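Long-range contact in Plm1 (Streptomyces sp. HK803, PDB 4HXY), which probably reduces a beta-keto intermediate with NADPH, as the ketoreductase domain of the first polyketide synthase module of phoslactomycin biosynthesis: residues R347-W361 with M395-V409. Residues are numbered along the deposited sequence; the frame is centred on the assembly and turned at random.
Sequences RRRREQGKRAVSVAW and MEQAIMSDRAGDPVV
R350 has CG anti to its carbonyl carbon, beside the backbone N (chi1 -68°), and turns about the CG-CD bond (chi3 -58°), which carries its guanidinium to D406, whose own CG lies beside its backbone N (chi1 -85°). The resulting salt bridge joins R350 NH1 to D406 OD1 at 3.0 Å, with the two flat groups nearly perpendicular. D406 OD1 also accepts a hydrogen bond from S358 N at 3.1 Å, and these two bonds grip OD1, one on each face of the carboxylate. Arginine suits this place because NH1 also reaches A356 O, while its CD packs on the methyl of A404. With an alanine here, D406 OD1 would probably keep only the S358 amide of these two donors, A356 O would lose this bond, and the methyl of A404 its cover. R355, with a long flexible chain, reaches helix 388-400 and gives NH1 to I399 O at 2.9 Å; that nitrogen also pairs with D316, and a water bridges R355 NH2 to the carbonyls of I399 and S401.

Further along, strand 357-361 runs parallel to strand 408-412: A360 N donates to P407 O at 2.9 Å, and V409 N returns a bond to A360 O. On one face, the branched V357 and V359 meet helix 388-400, where, A398 being small, V359 CG2 lies 3.6 Å from A398 CB, and P407 fills in beside both valines. W361 sets the rim of its ring against M395, W361 CH2 lying 3.9 Å from M395 CB, and V409 CG1 touches CZ3 obliquely; V359 CG1 covers one ring face. Strand 357-361, helix 388-400 and the adjacent parallel strand 408-412 form the last beta-alpha-beta unit of the short-chain dehydrogenase/reductase Rossmann fold, with W361 touching NADPH in its pocket.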
# COMPACT_ATOMS: atom_id res chain seq x y z
N ARG A 347 4.16 7.72 6.00
CA ARG A 347 4.35 7.74 7.46
C ARG A 347 5.81 8.01 7.81
O ARG A 347 6.11 8.79 8.72
CB ARG A 347 3.89 6.42 8.09
CG ARG A 347 2.40 6.22 8.06
CD ARG A 347 1.91 5.08 8.95
NE ARG A 347 2.25 3.77 8.41
CZ ARG A 347 3.19 2.95 8.87
NH1 ARG A 347 3.94 3.27 9.94
NH2 ARG A 347 3.38 1.78 8.26
N ARG A 348 6.70 7.35 7.09
CA ARG A 348 8.14 7.46 7.34
C ARG A 348 8.61 8.89 7.13
O ARG A 348 9.35 9.46 7.96
CB ARG A 348 8.93 6.50 6.46
CG ARG A 348 10.38 6.36 6.85
CD ARG A 348 11.13 5.47 5.88
NE ARG A 348 11.49 6.17 4.65
CZ ARG A 348 12.20 5.64 3.66
NH1 ARG A 348 12.61 4.38 3.72
NH2 ARG A 348 12.51 6.38 2.60
N ARG A 349 8.13 9.51 6.06
CA ARG A 349 8.55 10.86 5.71
C ARG A 349 8.05 11.86 6.76
O ARG A 349 8.78 12.77 7.17
CB ARG A 349 8.06 11.21 4.28
CG ARG A 349 8.49 12.56 3.78
CD ARG A 349 8.25 12.70 2.26
NE ARG A 349 8.58 14.04 1.80
CZ ARG A 349 9.71 14.41 1.23
NH1 ARG A 349 10.66 13.52 0.99
NH2 ARG A 349 9.88 15.68 0.88
N ARG A 350 6.80 11.70 7.21
CA ARG A 350 6.27 12.55 8.29
C ARG A 350 7.05 12.40 9.60
O ARG A 350 7.24 13.40 10.31
CB ARG A 350 4.79 12.31 8.51
CG ARG A 350 3.94 12.79 7.36
CD ARG A 350 2.47 12.89 7.72
NE ARG A 350 1.90 11.63 8.18
CZ ARG A 350 1.34 10.70 7.39
NH1 ARG A 350 1.23 10.88 6.07
NH2 ARG A 350 0.86 9.58 7.92
N GLU A 351 7.53 11.20 9.89
CA GLU A 351 8.34 10.92 11.09
C GLU A 351 9.66 11.69 11.02
O GLU A 351 10.24 12.05 12.06
CB GLU A 351 8.61 9.41 11.24
CG GLU A 351 7.38 8.66 11.66
CD GLU A 351 7.50 7.13 11.63
OE1 GLU A 351 8.45 6.55 11.05
OE2 GLU A 351 6.58 6.49 12.19
N GLN A 352 10.09 11.96 9.80
CA GLN A 352 11.31 12.72 9.53
C GLN A 352 11.03 14.22 9.46
O GLN A 352 11.89 15.00 9.07
CB GLN A 352 11.97 12.18 8.24
CG GLN A 352 12.41 10.73 8.36
CD GLN A 352 12.86 10.08 7.05
OE1 GLN A 352 12.63 10.60 5.96
NE2 GLN A 352 13.49 8.90 7.16
N GLY A 353 9.82 14.64 9.80
CA GLY A 353 9.49 16.05 9.89
C GLY A 353 9.16 16.67 8.54
O GLY A 353 9.18 17.90 8.40
N LYS A 354 8.81 15.83 7.57
CA LYS A 354 8.53 16.30 6.21
C LYS A 354 7.06 16.08 5.86
O LYS A 354 6.43 15.16 6.38
CB LYS A 354 9.40 15.57 5.22
CG LYS A 354 10.91 15.81 5.39
CD LYS A 354 11.70 14.95 4.43
CE LYS A 354 13.20 15.01 4.70
NZ LYS A 354 13.72 16.42 4.81
N ARG A 355 6.51 16.92 5.00
CA ARG A 355 5.13 16.74 4.55
C ARG A 355 5.01 15.54 3.61
O ARG A 355 5.88 15.30 2.79
CB ARG A 355 4.60 18.02 3.86
CG ARG A 355 4.14 19.06 4.90
CD ARG A 355 3.62 20.31 4.27
NE ARG A 355 2.43 20.07 3.47
CZ ARG A 355 1.19 19.99 3.94
NH1 ARG A 355 0.19 19.78 3.08
NH2 ARG A 355 0.93 20.12 5.24
N ALA A 356 3.93 14.77 3.80
CA ALA A 356 3.62 13.64 2.92
C ALA A 356 2.21 13.16 3.17
O ALA A 356 1.76 13.13 4.31
CB ALA A 356 4.59 12.48 3.11
N VAL A 357 1.50 12.82 2.10
CA VAL A 357 0.24 12.11 2.21
C VAL A 357 0.15 11.03 1.15
O VAL A 357 0.55 11.24 0.01
CB VAL A 357 -0.97 13.04 2.13
CG1 VAL A 357 -1.03 13.81 0.77
CG2 VAL A 357 -2.28 12.23 2.45
N SER A 358 -0.38 9.88 1.56
CA SER A 358 -0.69 8.80 0.63
C SER A 358 -2.19 8.61 0.64
O SER A 358 -2.77 8.29 1.68
CB SER A 358 -0.01 7.51 1.06
OG SER A 358 -0.23 6.47 0.11
N VAL A 359 -2.83 8.82 -0.50
CA VAL A 359 -4.29 8.63 -0.57
C VAL A 359 -4.54 7.28 -1.20
O VAL A 359 -4.13 7.05 -2.35
CB VAL A 359 -4.99 9.72 -1.40
CG1 VAL A 359 -6.49 9.48 -1.45
CG2 VAL A 359 -4.74 11.12 -0.82
N ALA A 360 -5.22 6.40 -0.46
CA ALA A 360 -5.57 5.06 -0.96
C ALA A 360 -6.92 5.18 -1.67
O ALA A 360 -7.98 5.12 -1.05
CB ALA A 360 -5.59 4.07 0.18
N TRP A 361 -6.86 5.41 -2.97
CA TRP A 361 -8.05 5.58 -3.77
C TRP A 361 -8.80 4.27 -4.11
O TRP A 361 -8.20 3.24 -4.48
CB TRP A 361 -7.66 6.18 -5.11
CG TRP A 361 -7.00 7.51 -5.03
CD1 TRP A 361 -5.70 7.81 -5.30
CD2 TRP A 361 -7.65 8.75 -4.77
NE1 TRP A 361 -5.49 9.15 -5.18
CE2 TRP A 361 -6.68 9.75 -4.85
CE3 TRP A 361 -8.94 9.10 -4.44
CZ2 TRP A 361 -6.97 11.10 -4.62
CZ3 TRP A 361 -9.25 10.42 -4.23
CH2 TRP A 361 -8.26 11.41 -4.31
N MET A 395 -8.90 14.90 -3.13
CA MET A 395 -7.44 15.07 -3.18
C MET A 395 -6.99 16.35 -2.47
O MET A 395 -6.09 16.31 -1.65
CB MET A 395 -6.94 15.06 -4.62
CG MET A 395 -5.43 15.21 -4.71
SD MET A 395 -4.89 15.47 -6.41
CE MET A 395 -5.46 17.16 -6.65
N GLU A 396 -7.64 17.46 -2.78
CA GLU A 396 -7.35 18.74 -2.13
C GLU A 396 -7.55 18.66 -0.62
O GLU A 396 -6.72 19.11 0.15
CB GLU A 396 -8.25 19.83 -2.74
CG GLU A 396 -8.34 21.10 -1.96
CD GLU A 396 -9.14 22.17 -2.71
OE1 GLU A 396 -10.32 22.42 -2.32
OE2 GLU A 396 -8.58 22.74 -3.68
N GLN A 397 -8.65 18.03 -0.21
CA GLN A 397 -8.95 17.85 1.21
C GLN A 397 -7.86 17.03 1.92
O GLN A 397 -7.45 17.37 3.03
CB GLN A 397 -10.31 17.17 1.38
CG GLN A 397 -11.49 18.03 1.02
CD GLN A 397 -12.79 17.24 1.06
OE1 GLN A 397 -13.09 16.50 0.15
NE2 GLN A 397 -13.54 17.37 2.15
N ALA A 398 -7.37 15.98 1.26
CA ALA A 398 -6.34 15.14 1.85
C ALA A 398 -5.03 15.90 2.03
O ALA A 398 -4.33 15.76 3.04
CB ALA A 398 -6.13 13.86 1.03
N ILE A 399 -4.68 16.70 1.02
CA ILE A 399 -3.44 17.46 1.02
C ILE A 399 -3.50 18.58 2.04
O ILE A 399 -2.53 18.80 2.77
CB ILE A 399 -3.12 18.03 -0.40
CG1 ILE A 399 -2.89 16.90 -1.39
CG2 ILE A 399 -1.90 19.00 -0.36
CD1 ILE A 399 -2.86 17.33 -2.84
N MET A 400 -4.65 19.27 2.09
CA MET A 400 -4.78 20.51 2.86
C MET A 400 -5.24 20.26 4.30
O MET A 400 -5.42 21.21 5.07
CB MET A 400 -5.74 21.47 2.16
CG MET A 400 -5.21 21.99 0.79
SD MET A 400 -3.66 22.88 0.94
CE MET A 400 -4.17 24.43 1.70
N SER A 401 -5.44 19.00 4.65
CA SER A 401 -5.92 18.61 5.98
C SER A 401 -5.06 19.19 7.10
O SER A 401 -3.84 19.13 7.03
CB SER A 401 -5.95 17.08 6.07
OG SER A 401 -6.43 16.64 7.32
N ASP A 402 -5.69 19.73 8.14
CA ASP A 402 -4.96 20.35 9.27
C ASP A 402 -4.23 19.31 10.11
O ASP A 402 -3.30 19.66 10.85
CB ASP A 402 -5.86 21.23 10.16
CG ASP A 402 -7.17 20.56 10.57
OD1 ASP A 402 -8.10 21.30 10.99
OD2 ASP A 402 -7.29 19.31 10.47
N ARG A 403 -4.64 18.06 9.99
CA ARG A 403 -3.98 16.96 10.67
C ARG A 403 -3.50 15.87 9.71
O ARG A 403 -4.18 15.50 8.76
CB ARG A 403 -4.92 16.37 11.72
CG ARG A 403 -4.94 17.18 13.01
CD ARG A 403 -5.99 16.66 13.97
NE ARG A 403 -7.34 16.79 13.42
CZ ARG A 403 -7.99 17.95 13.27
NH1 ARG A 403 -7.42 19.10 13.61
NH2 ARG A 403 -9.23 17.95 12.76
N ALA A 404 -2.31 15.37 10.01
CA ALA A 404 -1.67 14.32 9.23
C ALA A 404 -2.46 13.03 9.35
O ALA A 404 -2.98 12.72 10.41
CB ALA A 404 -0.24 14.11 9.74
N GLY A 405 -2.53 12.29 8.25
CA GLY A 405 -3.21 11.02 8.23
C GLY A 405 -2.94 10.34 6.92
O GLY A 405 -2.33 10.92 6.05
N ASP A 406 -3.37 9.11 6.76
CA ASP A 406 -3.34 8.55 5.43
C ASP A 406 -4.77 8.06 5.19
O ASP A 406 -5.21 7.07 5.73
CB ASP A 406 -2.31 7.47 5.22
CG ASP A 406 -0.90 8.02 4.87
OD1 ASP A 406 -0.72 9.23 4.53
OD2 ASP A 406 0.02 7.17 4.93
N PRO A 407 -5.49 8.79 4.37
CA PRO A 407 -6.88 8.50 4.09
C PRO A 407 -7.10 7.46 3.00
O PRO A 407 -6.32 7.32 2.10
CB PRO A 407 -7.40 9.85 3.62
CG PRO A 407 -6.23 10.41 2.90
CD PRO A 407 -5.05 10.03 3.72
N VAL A 408 -8.22 6.76 3.15
CA VAL A 408 -8.74 5.84 2.14
C VAL A 408 -10.00 6.54 1.61
O VAL A 408 -10.87 6.89 2.41
CB VAL A 408 -9.10 4.48 2.77
CG1 VAL A 408 -9.52 3.47 1.69
CG2 VAL A 408 -7.93 3.93 3.57
N VAL A 409 -10.07 6.76 0.30
CA VAL A 409 -11.17 7.52 -0.32
C VAL A 409 -11.79 6.71 -1.44
O VAL A 409 -11.14 6.44 -2.45
CB VAL A 409 -10.66 8.87 -0.85
CG1 VAL A 409 -11.79 9.65 -1.55
CG2 VAL A 409 -10.02 9.71 0.29
O HOH W 1 -1.94 20.62 5.35